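Local coordinates for uncharacterized protein (Bacteroides vulgatus, PDB 4QB7), which probably forms part of the tip of the fimbrium, a filamentous surface appendage that mediates cell adhesion and biofilm formation, at residues T130-N133 against W134-I138; A206-F210 against D211-W215. All coordinates share one frame; numbering follows the deposited sequence.

Contact 1: T130-N133 against W134-I138. With SO4 (sulfate ion), chain R.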
# COMPACT_ATOMS: atom_id res chain seq x y z
N THR A 130 -3.61 1.72 11.39
CA THR A 130 -4.39 0.49 11.67
C THR A 130 -5.83 0.79 12.15
O THR A 130 -6.63 -0.13 12.26
CB THR A 130 -3.68 -0.38 12.71
OG1 THR A 130 -3.59 0.35 13.94
CG2 THR A 130 -2.29 -0.83 12.26
N SER A 131 -6.16 2.07 12.39
CA SER A 131 -7.45 2.56 12.87
C SER A 131 -8.57 2.32 11.86
O SER A 131 -8.30 2.09 10.68
CB SER A 131 -7.37 4.04 13.22
OG SER A 131 -7.16 4.86 12.08
N ASN A 132 -9.84 2.39 12.34
CA ASN A 132 -11.10 2.18 11.61
C ASN A 132 -11.05 0.85 10.86
O ASN A 132 -11.29 0.79 9.66
CB ASN A 132 -11.42 3.38 10.68
CG ASN A 132 -12.69 3.28 9.84
OD1 ASN A 132 -13.65 2.56 10.15
ND2 ASN A 132 -12.68 3.99 8.72
N ASN A 133 -10.73 -0.24 11.57
CA ASN A 133 -10.67 -1.59 11.01
C ASN A 133 -9.93 -1.68 9.66
O ASN A 133 -10.45 -2.28 8.72
CB ASN A 133 -12.06 -2.20 10.91
CG ASN A 133 -12.59 -2.45 12.29
OD1 ASN A 133 -13.59 -1.85 12.70
ND2 ASN A 133 -11.85 -3.24 13.10
N TRP A 134 -8.70 -1.10 9.59
CA TRP A 134 -7.78 -1.11 8.44
C TRP A 134 -8.31 -0.35 7.21
O TRP A 134 -7.73 -0.47 6.13
CB TRP A 134 -7.44 -2.56 8.03
CG TRP A 134 -7.00 -3.40 9.19
CD1 TRP A 134 -7.78 -4.17 10.00
CD2 TRP A 134 -5.67 -3.46 9.74
NE1 TRP A 134 -7.02 -4.72 11.01
CE2 TRP A 134 -5.72 -4.29 10.88
CE3 TRP A 134 -4.45 -2.90 9.36
CZ2 TRP A 134 -4.59 -4.59 11.63
CZ3 TRP A 134 -3.32 -3.19 10.11
CH2 TRP A 134 -3.39 -4.03 11.23
N LYS A 135 -9.38 0.44 7.36
CA LYS A 135 -10.04 1.11 6.23
C LYS A 135 -9.49 2.49 6.01
O LYS A 135 -9.89 3.14 5.06
CB LYS A 135 -11.58 1.12 6.41
CG LYS A 135 -12.14 -0.30 6.66
CD LYS A 135 -13.59 -0.52 6.28
CE LYS A 135 -14.24 -1.63 7.08
NZ LYS A 135 -14.79 -1.13 8.38
N ASP A 136 -8.52 2.91 6.84
CA ASP A 136 -7.90 4.23 6.74
C ASP A 136 -6.44 4.19 6.27
O ASP A 136 -5.78 5.23 6.31
CB ASP A 136 -7.95 4.92 8.11
CG ASP A 136 -9.31 5.38 8.60
OD1 ASP A 136 -10.29 5.27 7.82
OD2 ASP A 136 -9.39 5.85 9.77
N MSE A 137 -5.91 3.01 5.86
CA MSE A 137 -4.51 2.83 5.44
C MSE A 137 -4.22 3.73 4.26
O MSE A 137 -5.08 3.91 3.39
CB MSE A 137 -4.18 1.36 5.10
CG MSE A 137 -4.51 0.38 6.23
SE MSE A 137 -4.09 -1.42 5.79
CE MSE A 137 -2.48 -1.58 6.63
N ILE A 138 -3.03 4.32 4.27
CA ILE A 138 -2.59 5.25 3.25
C ILE A 138 -1.89 4.49 2.11
O ILE A 138 -1.04 3.64 2.36
CB ILE A 138 -1.65 6.28 3.93
CG1 ILE A 138 -2.35 7.09 5.06
CG2 ILE A 138 -0.91 7.16 2.92
CD1 ILE A 138 -3.65 7.78 4.74
S SO4 R . -10.18 2.33 15.84
O1 SO4 R . -10.40 3.41 14.89
O2 SO4 R . -9.55 1.13 15.23
O3 SO4 R . -9.32 2.83 16.91
O4 SO4 R . -11.49 1.93 16.37
O HOH W 1 -6.50 1.88 8.79

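Contact 2: A206-F210 against D211-W215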
# COMPACT_ATOMS: atom_id res chain seq x y z
N ALA A 206 8.81 2.97 9.29
CA ALA A 206 10.07 2.83 8.54
C ALA A 206 10.44 4.11 7.74
O ALA A 206 9.59 5.00 7.57
CB ALA A 206 9.99 1.63 7.59
N VAL A 207 11.70 4.18 7.25
CA VAL A 207 12.18 5.35 6.50
C VAL A 207 12.28 5.00 5.01
O VAL A 207 12.85 3.98 4.65
CB VAL A 207 13.53 5.89 7.09
CG1 VAL A 207 14.07 7.09 6.30
CG2 VAL A 207 13.38 6.25 8.56
N TYR A 208 11.65 5.81 4.15
CA TYR A 208 11.69 5.68 2.70
C TYR A 208 12.68 6.72 2.19
O TYR A 208 12.56 7.90 2.50
CB TYR A 208 10.30 5.87 2.05
CG TYR A 208 10.35 5.94 0.53
CD1 TYR A 208 10.39 4.78 -0.24
CD2 TYR A 208 10.39 7.16 -0.13
CE1 TYR A 208 10.50 4.84 -1.64
CE2 TYR A 208 10.53 7.24 -1.52
CZ TYR A 208 10.59 6.08 -2.26
OH TYR A 208 10.72 6.19 -3.62
N LYS A 209 13.65 6.26 1.39
CA LYS A 209 14.71 7.10 0.85
C LYS A 209 14.46 7.39 -0.61
O LYS A 209 14.37 6.47 -1.43
CB LYS A 209 16.07 6.39 1.02
CG LYS A 209 16.55 6.16 2.44
CD LYS A 209 18.03 5.86 2.39
CE LYS A 209 18.47 4.41 2.55
NZ LYS A 209 17.68 3.41 1.78
N PHE A 210 14.39 8.69 -0.96
CA PHE A 210 14.19 9.13 -2.34
C PHE A 210 15.47 8.96 -3.17
O PHE A 210 15.39 8.96 -4.39
CB PHE A 210 13.74 10.58 -2.36
CG PHE A 210 12.27 10.79 -2.10
CD1 PHE A 210 11.78 10.83 -0.81
CD2 PHE A 210 11.39 10.99 -3.15
CE1 PHE A 210 10.43 11.07 -0.57
CE2 PHE A 210 10.03 11.21 -2.91
CZ PHE A 210 9.57 11.26 -1.62
N ASP A 211 16.65 8.85 -2.51
CA ASP A 211 17.89 8.68 -3.25
C ASP A 211 17.91 7.38 -4.08
O ASP A 211 18.35 7.41 -5.22
CB ASP A 211 19.11 8.72 -2.31
CG ASP A 211 20.41 9.03 -3.05
OD1 ASP A 211 20.52 10.16 -3.67
OD2 ASP A 211 21.32 8.16 -3.04
N ASN A 212 17.44 6.25 -3.54
CA ASN A 212 17.49 5.00 -4.30
C ASN A 212 16.14 4.24 -4.32
O ASN A 212 16.10 3.06 -4.72
CB ASN A 212 18.59 4.09 -3.74
CG ASN A 212 18.45 3.81 -2.27
OD1 ASN A 212 17.59 4.37 -1.58
ND2 ASN A 212 19.35 3.00 -1.76
N ASP A 213 15.04 4.92 -3.91
CA ASP A 213 13.69 4.38 -3.91
C ASP A 213 13.62 3.04 -3.10
O ASP A 213 13.18 2.00 -3.60
CB ASP A 213 13.21 4.23 -5.37
CG ASP A 213 11.87 3.57 -5.60
OD1 ASP A 213 10.92 3.88 -4.85
OD2 ASP A 213 11.77 2.75 -6.53
N THR A 214 14.10 3.08 -1.85
CA THR A 214 14.09 1.93 -0.95
C THR A 214 13.70 2.36 0.44
O THR A 214 13.88 3.52 0.83
CB THR A 214 15.46 1.19 -0.88
OG1 THR A 214 16.44 2.01 -0.27
CG2 THR A 214 15.96 0.66 -2.21
N TRP A 215 13.19 1.38 1.20
CA TRP A 215 12.82 1.44 2.61
C TRP A 215 13.94 0.88 3.48
O TRP A 215 14.59 -0.12 3.13
CB TRP A 215 11.56 0.60 2.85
CG TRP A 215 10.30 1.19 2.31
CD1 TRP A 215 9.70 0.88 1.13
CD2 TRP A 215 9.47 2.17 2.95
NE1 TRP A 215 8.52 1.59 1.00
CE2 TRP A 215 8.37 2.40 2.10
CE3 TRP A 215 9.54 2.87 4.16
CZ2 TRP A 215 7.34 3.27 2.44
CZ3 TRP A 215 8.52 3.75 4.49
CH2 TRP A 215 7.44 3.95 3.63
O HOH W 2 19.82 1.49 0.78

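Contact 1: T130-N133 against W134-I138
Thr130 sits over one face of the Trp134 indole, its side chain lying alongside the ring and pointing the same way. Thr130 CB stands 4.1 Å from the centroid of the six-membered ring, 22° off the normal, a CH-pi contact, and methyl CG2 reaches Trp134 CZ3 at 3.4 Å. With OG1 between the backbone N and the carbonyl carbon (chi1 62°), CG2 falls anti to that carbon and comes over CZ3 and CH2. Ser131 works mainly through its backbone: its O accepts a hydrogen bond from a water at 2.6 Å, and the same water accepts one from Asp136 N, bridging the turn. Its OG adds only a weak bond to Asp136 OD2. Asn132 has three jobs. Asn132 N donates to O1 of a sulfate ion at 2.8 Å. Asn132 O receives Lys135 N at 3.0 Å, closing a type I' turn with Asn133 and Trp134 at the corner. Asn132 ND2 gives Asp136 OD1 a nearly straight bond of 2.9 Å; the carboxylate oxygen lies in the amide plane, yet is met from above the carboxylate plane, the two groups being turned 63° apart. Asn133 and Trp134 both take positive phi, as this turn demands. The indole runs inward, where NE1 is bonded to Asp230 O and Leu268 of strand 259-270 packs on it. Were the indole cut back to an alanine, the Asp230 carbonyl would probably lose this donor and the Thr130 methyl its ring face. The chemistry is divided accordingly: the buried indole packs inward, while amide, carboxylate and a bridging water hold the turn together. The ND2 bond and the weak one from Ser131 probably help Asp136 keep its negative charge, whereas the sulfate, probably from the crystallisation liquor, takes up the Asn132 N-H.

Contact 2: A206-F210 against D211-W215
Tyr208 and Trp215 cross at about a right angle on one side of a beta hairpin. The phenol turns its edge to the indole face, a T-shaped pair with the Tyr208 ring 5.3 Å from the five-membered ring of Trp215 and the planes at 63°. Tyr208 CB also lies over the six-membered ring of Trp215 in a CH-pi contact, 3.6 Å from its centroid, while Ala206 CB touches Trp215 CE3 at 3.7 Å. Because CG of Tyr208 is anti to the backbone N (chi1 172°), the phenol reaches along the hairpin toward the turn. There Tyr208 OH donates to Asp213 OD1 at 2.6 Å, on the anti side, tilted 22° from the carboxylate plane. Tyr208 CE2 lies over the centre of the Phe210 ring.

The other side is polar. Lys209 bends its chain so that NZ approaches Thr214 OG1, and a water joins NZ to Asn212 ND2; Thr214 OG1 donates to Asn212 OD1 from above the amide plane. Lys209 N donates to Thr214 O at 2.8 Å, and Thr214 N returns a weak bond to Lys209 O. Asp213 and Thr214 both oppose Lys209, a G1 beta bulge, with Asp213 in a left-handed conformation.

Strand 123-127 pairs with the edge of strand 203-209 that faces away from strand 214-217, its Ile124 lying on Phe210 and Phe126 on Trp215. From strand 159-178, Val167 O takes the indole N-H and Leu168 packs against the ring. Asp213 OD1 also forms a salt bridge with Lys321 NZ, and Tyr208 OH is bonded to Thr142 in strand 141-143, stitching the hairpin to the mixed sheet.

Contact 1 and contact 2 do not touch: their centres are 23 Å apart, and their nearest atoms about 8 Å. What links them is strand 123-127, which pairs with strand 203-209 of the hairpin in contact 2 and then runs on into the loop that holds contact 1. That loop leads next into strand 141-143, where Thr142 meets the hairpin again, so the 130-138 loop joins two elements that 206-215 touches. Both contacts also place a tryptophan against the protein's beta framework and bond its indole N-H to a backbone carbonyl. The sulfate belongs to contact 1 alone and marks no known functional site.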